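PDB 5VQE: beta-glucoside phosphorylase BglX, which probably cleaves beta-glucosides by phosphorolysis, as a member of glycoside hydrolase family 3, passing the glucosyl unit to phosphate. Local coordinates for residues W143-I148 against L189-H194. Sequence-based numbering, arbitrary orientation.
Sequences WTYEPI and LTTIKH. With G2F (2-deoxy-2-fluoro-alpha-D-glucopyranose), chain B.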
ATOM      1  N   TRP A 143      -7.867  11.788  -3.019  1.00  9.90           N
ATOM      2  CA  TRP A 143      -7.777  11.010  -1.784  1.00 12.51           C
ATOM      3  C   TRP A 143      -6.855   9.828  -2.049  1.00 11.02           C
ATOM      4  O   TRP A 143      -7.192   8.961  -2.854  1.00 11.81           O
ATOM      5  CB  TRP A 143      -9.166  10.537  -1.367  1.00 13.14           C
ATOM      6  CG  TRP A 143      -9.293   9.940   0.001  1.00 12.60           C
ATOM      7  CD1 TRP A 143      -8.355   9.915   0.998  1.00 11.73           C
ATOM      8  CD2 TRP A 143     -10.453   9.289   0.525  1.00 12.09           C
ATOM      9  NE1 TRP A 143      -8.869   9.281   2.112  1.00 13.22           N
ATOM     10  CE2 TRP A 143     -10.156   8.891   1.841  1.00 11.55           C
ATOM     11  CE3 TRP A 143     -11.720   9.005   0.005  1.00 11.85           C
ATOM     12  CZ2 TRP A 143     -11.081   8.214   2.640  1.00 13.77           C
ATOM     13  CZ3 TRP A 143     -12.628   8.329   0.797  1.00 12.36           C
ATOM     14  CH2 TRP A 143     -12.309   7.957   2.102  1.00 10.70           C
ATOM     15  N   THR A 144      -5.698   9.783  -1.400  1.00  8.79           N
ATOM     16  CA  THR A 144      -4.826   8.620  -1.495  1.00 10.60           C
ATOM     17  C   THR A 144      -4.977   7.801  -0.223  1.00 11.86           C
ATOM     18  O   THR A 144      -4.956   8.352   0.883  1.00  9.24           O
ATOM     19  CB  THR A 144      -3.360   8.993  -1.724  1.00  9.68           C
ATOM     20  OG1 THR A 144      -2.607   7.794  -1.922  1.00  9.77           O
ATOM     21  CG2 THR A 144      -2.762   9.757  -0.556  1.00 10.11           C
ATOM     22  N   TYR A 145      -5.189   6.499  -0.394  1.00 10.08           N
ATOM     23  CA  TYR A 145      -5.335   5.581   0.728  1.00  8.90           C
ATOM     24  C   TYR A 145      -3.958   5.232   1.285  1.00  9.41           C
ATOM     25  O   TYR A 145      -3.586   4.059   1.348  1.00 11.26           O
ATOM     26  CB  TYR A 145      -6.067   4.311   0.289  1.00 11.68           C
ATOM     27  CG  TYR A 145      -7.559   4.420   0.072  1.00 10.84           C
ATOM     28  CD1 TYR A 145      -8.339   5.323   0.786  1.00 11.34           C
ATOM     29  CD2 TYR A 145      -8.199   3.569  -0.825  1.00 12.62           C
ATOM     30  CE1 TYR A 145      -9.709   5.382   0.601  1.00 11.73           C
ATOM     31  CE2 TYR A 145      -9.564   3.620  -1.010  1.00 13.69           C
ATOM     32  CZ  TYR A 145     -10.316   4.521  -0.298  1.00 12.42           C
ATOM     33  OH  TYR A 145     -11.682   4.552  -0.502  1.00 14.54           O
ATOM     34  N   GLU A 146      -3.181   6.249   1.634  1.00 10.54           N
ATOM     35  CA  GLU A 146      -1.816   6.092   2.118  1.00 11.66           C
ATOM     36  C   GLU A 146      -1.506   7.287   3.009  1.00 10.57           C
ATOM     37  O   GLU A 146      -2.137   8.338   2.877  1.00  9.58           O
ATOM     38  CB  GLU A 146      -0.815   6.034   0.959  1.00 10.20           C
ATOM     39  CG  GLU A 146      -1.249   5.258  -0.282  1.00 12.24           C
ATOM     40  CD  GLU A 146      -1.168   3.750  -0.144  1.00 13.84           C
ATOM     41  OE1 GLU A 146      -0.438   3.249   0.743  1.00 14.12           O
ATOM     42  OE2 GLU A 146      -1.839   3.058  -0.948  1.00 13.96           O
ATOM     43  N   PRO A 147      -0.501   7.179   3.889  1.00 10.11           N
ATOM     44  CA  PRO A 147       0.539   6.161   4.035  1.00 12.47           C
ATOM     45  C   PRO A 147       0.230   5.009   4.975  1.00 13.92           C
ATOM     46  O   PRO A 147      -0.557   5.099   5.914  1.00 10.96           O
ATOM     47  CB  PRO A 147       1.709   6.962   4.595  1.00 12.81           C
ATOM     48  CG  PRO A 147       1.034   7.933   5.507  1.00 11.74           C
ATOM     49  CD  PRO A 147      -0.255   8.318   4.795  1.00 10.51           C
ATOM     50  N   ILE A 148       0.905   3.908   4.688  1.00 11.20           N
ATOM     51  CA  ILE A 148       0.884   2.724   5.532  1.00 10.43           C
ATOM     52  C   ILE A 148       1.818   2.955   6.709  1.00 11.03           C
ATOM     53  O   ILE A 148       3.022   3.176   6.524  1.00 10.13           O
ATOM     54  CB  ILE A 148       1.297   1.483   4.732  1.00  9.98           C
ATOM     55  CG1 ILE A 148       0.203   1.162   3.708  1.00 12.00           C
ATOM     56  CG2 ILE A 148       1.543   0.278   5.650  1.00 10.13           C
ATOM     57  CD1 ILE A 148       0.604   0.155   2.676  1.00 13.71           C
ATOM     58  N   LEU A 189      -6.005  14.380  -0.024  1.00 10.99           N
ATOM     59  CA  LEU A 189      -6.172  13.855   1.321  1.00 11.45           C
ATOM     60  C   LEU A 189      -5.370  12.570   1.495  1.00 11.48           C
ATOM     61  O   LEU A 189      -5.228  11.771   0.562  1.00 10.14           O
ATOM     62  CB  LEU A 189      -7.649  13.583   1.593  1.00 10.77           C
ATOM     63  CG  LEU A 189      -8.640  14.735   1.416  1.00 13.44           C
ATOM     64  CD1 LEU A 189     -10.082  14.230   1.542  1.00 17.34           C
ATOM     65  CD2 LEU A 189      -8.374  15.837   2.418  1.00 13.56           C
ATOM     66  N   THR A 190      -4.851  12.363   2.705  1.00 10.63           N
ATOM     67  CA  THR A 190      -4.129  11.143   3.034  1.00 11.43           C
ATOM     68  C   THR A 190      -4.916  10.280   4.015  1.00 12.67           C
ATOM     69  O   THR A 190      -5.864  10.732   4.666  1.00 11.77           O
ATOM     70  CB  THR A 190      -2.747  11.445   3.628  1.00 10.66           C
ATOM     71  OG1 THR A 190      -2.896  12.025   4.927  1.00 12.36           O
ATOM     72  CG2 THR A 190      -1.953  12.375   2.720  1.00 12.74           C
ATOM     73  N   THR A 191      -4.490   9.017   4.106  1.00  9.55           N
ATOM     74  CA  THR A 191      -5.169   7.976   4.878  1.00  9.39           C
ATOM     75  C   THR A 191      -4.114   7.168   5.609  1.00 11.15           C
ATOM     76  O   THR A 191      -3.354   6.439   4.966  1.00 13.47           O
ATOM     77  CB  THR A 191      -5.964   7.044   3.963  1.00 10.59           C
ATOM     78  OG1 THR A 191      -6.734   7.814   3.038  1.00 10.69           O
ATOM     79  CG2 THR A 191      -6.895   6.117   4.775  1.00 11.51           C
ATOM     80  N   ILE A 192      -4.073   7.251   6.932  1.00 11.07           N
ATOM     81  CA  ILE A 192      -3.195   6.356   7.679  1.00 11.05           C
ATOM     82  C   ILE A 192      -3.888   5.011   7.863  1.00  8.69           C
ATOM     83  O   ILE A 192      -5.067   4.949   8.235  1.00 10.37           O
ATOM     84  CB  ILE A 192      -2.776   6.977   9.023  1.00  9.71           C
ATOM     85  CG1 ILE A 192      -3.984   7.471   9.836  1.00 10.79           C
ATOM     86  CG2 ILE A 192      -1.762   8.095   8.776  1.00 10.67           C
ATOM     87  CD1 ILE A 192      -3.596   8.038  11.219  1.00 14.26           C
ATOM     88  N   LYS A 193      -3.154   3.931   7.579  1.00 10.45           N
ATOM     89  CA  LYS A 193      -3.666   2.564   7.602  1.00 11.36           C
ATOM     90  C   LYS A 193      -2.521   1.645   8.007  1.00 10.88           C
ATOM     91  O   LYS A 193      -1.353   2.027   7.906  1.00  8.74           O
ATOM     92  CB  LYS A 193      -4.253   2.171   6.233  1.00 10.66           C
ATOM     93  CG  LYS A 193      -3.237   2.069   5.089  1.00  9.67           C
ATOM     94  CD  LYS A 193      -3.938   1.833   3.748  1.00 11.20           C
ATOM     95  CE  LYS A 193      -2.962   1.456   2.649  1.00 10.73           C
ATOM     96  NZ  LYS A 193      -3.591   1.391   1.290  1.00 11.96           N
ATOM     97  N   HIS A 194      -2.825   0.429   8.476  1.00 10.46           N
ATOM     98  CA  HIS A 194      -4.153  -0.167   8.644  1.00 13.54           C
ATOM     99  C   HIS A 194      -4.480  -0.298  10.141  1.00 11.88           C
ATOM    100  O   HIS A 194      -3.865  -1.094  10.839  1.00 10.14           O
ATOM    101  CB  HIS A 194      -4.199  -1.557   8.001  1.00  9.30           C
ATOM    102  CG  HIS A 194      -3.821  -1.579   6.549  1.00 12.21           C
ATOM    103  ND1 HIS A 194      -2.517  -1.727   6.121  1.00 11.79           N
ATOM    104  CD2 HIS A 194      -4.576  -1.496   5.428  1.00 12.52           C
ATOM    105  CE1 HIS A 194      -2.484  -1.723   4.799  1.00 11.79           C
ATOM    106  NE2 HIS A 194      -3.720  -1.590   4.352  1.00 12.05           N
TER
HETATM  107  C1  G2F B 601      -8.173  -2.842   1.926  1.00 13.43           C
HETATM  108  C2  G2F B 601      -6.613  -2.816   2.019  1.00 16.96           C
HETATM  109  C3  G2F B 601      -6.153  -1.329   1.947  1.00 11.41           C
HETATM  110  C4  G2F B 601      -6.736  -0.691   0.649  1.00 13.57           C
HETATM  111  C5  G2F B 601      -8.296  -0.831   0.694  1.00 12.95           C
HETATM  112  C6  G2F B 601      -8.948  -0.268  -0.632  1.00 13.96           C
HETATM  113  O3  G2F B 601      -4.758  -1.323   1.793  1.00 11.73           O
HETATM  114  O4  G2F B 601      -6.450   0.682   0.693  1.00  9.24           O
HETATM  115  O5  G2F B 601      -8.618  -2.210   0.750  1.00 12.31           O
HETATM  116  O6  G2F B 601      -8.317  -0.871  -1.726  1.00 14.50           O
HETATM  117  F2  G2F B 601      -6.210  -3.342   3.197  1.00 13.36           F
HETATM  118  O   HOH W   1      -1.708   0.362  -0.729  1.00 13.22           O
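Residues Trp-143 to Ile-148 run beside Leu-189 to His-194 in the same general direction, 33° apart end to end, bridged at Trp-143/Leu-189 and Ile-148/Lys-193 with a one-residue register shift between. Thr-144 N donates to Leu-189 O (2.8 Å), Thr-191 N to Glu-146 O (2.7 Å) and Lys-193 N to Pro-147 O; the peptide before Pro-147 is cis. Thr-191 OG1 donates to Thr-144 O (2.8 Å) and receives a weak, bent bond from Trp-143 NE1, whose stronger partner is Thr-237. The Tyr-145 ring lays CE1 over the centre of the indole face. With CG between its backbone N and carbonyl carbon (chi1 67°) and the chain extended beyond, Lys-193 runs its CE past Ile-148 CG1 in a tight 3.4 Å contact. Lys-193 NZ reaches Tyr-145 O almost head-on (2.7 Å), meets Glu-146 OE2 from above the carboxylate plane in a longer salt bridge (3.3 Å), and donates to O3 and O4 of the bound fluoroglucose. A water also joins NZ to OE2. His-194 NE2 shares a nearly straight 2.8 Å hydrogen bond with sugar O3, while Asp-150 holds ND1 and Lys-193 CG lies against one ring face. A methionine in place of Lys-193 would probably cost Glu-146 this salt bridge and the sugar's O3 and O4 the donor they share here. In this TIM-barrel-family domain, the paired backbones thus present a buried ammonium, fixed by a carbonyl and a carboxylate, to two neighbouring sugar hydroxyls.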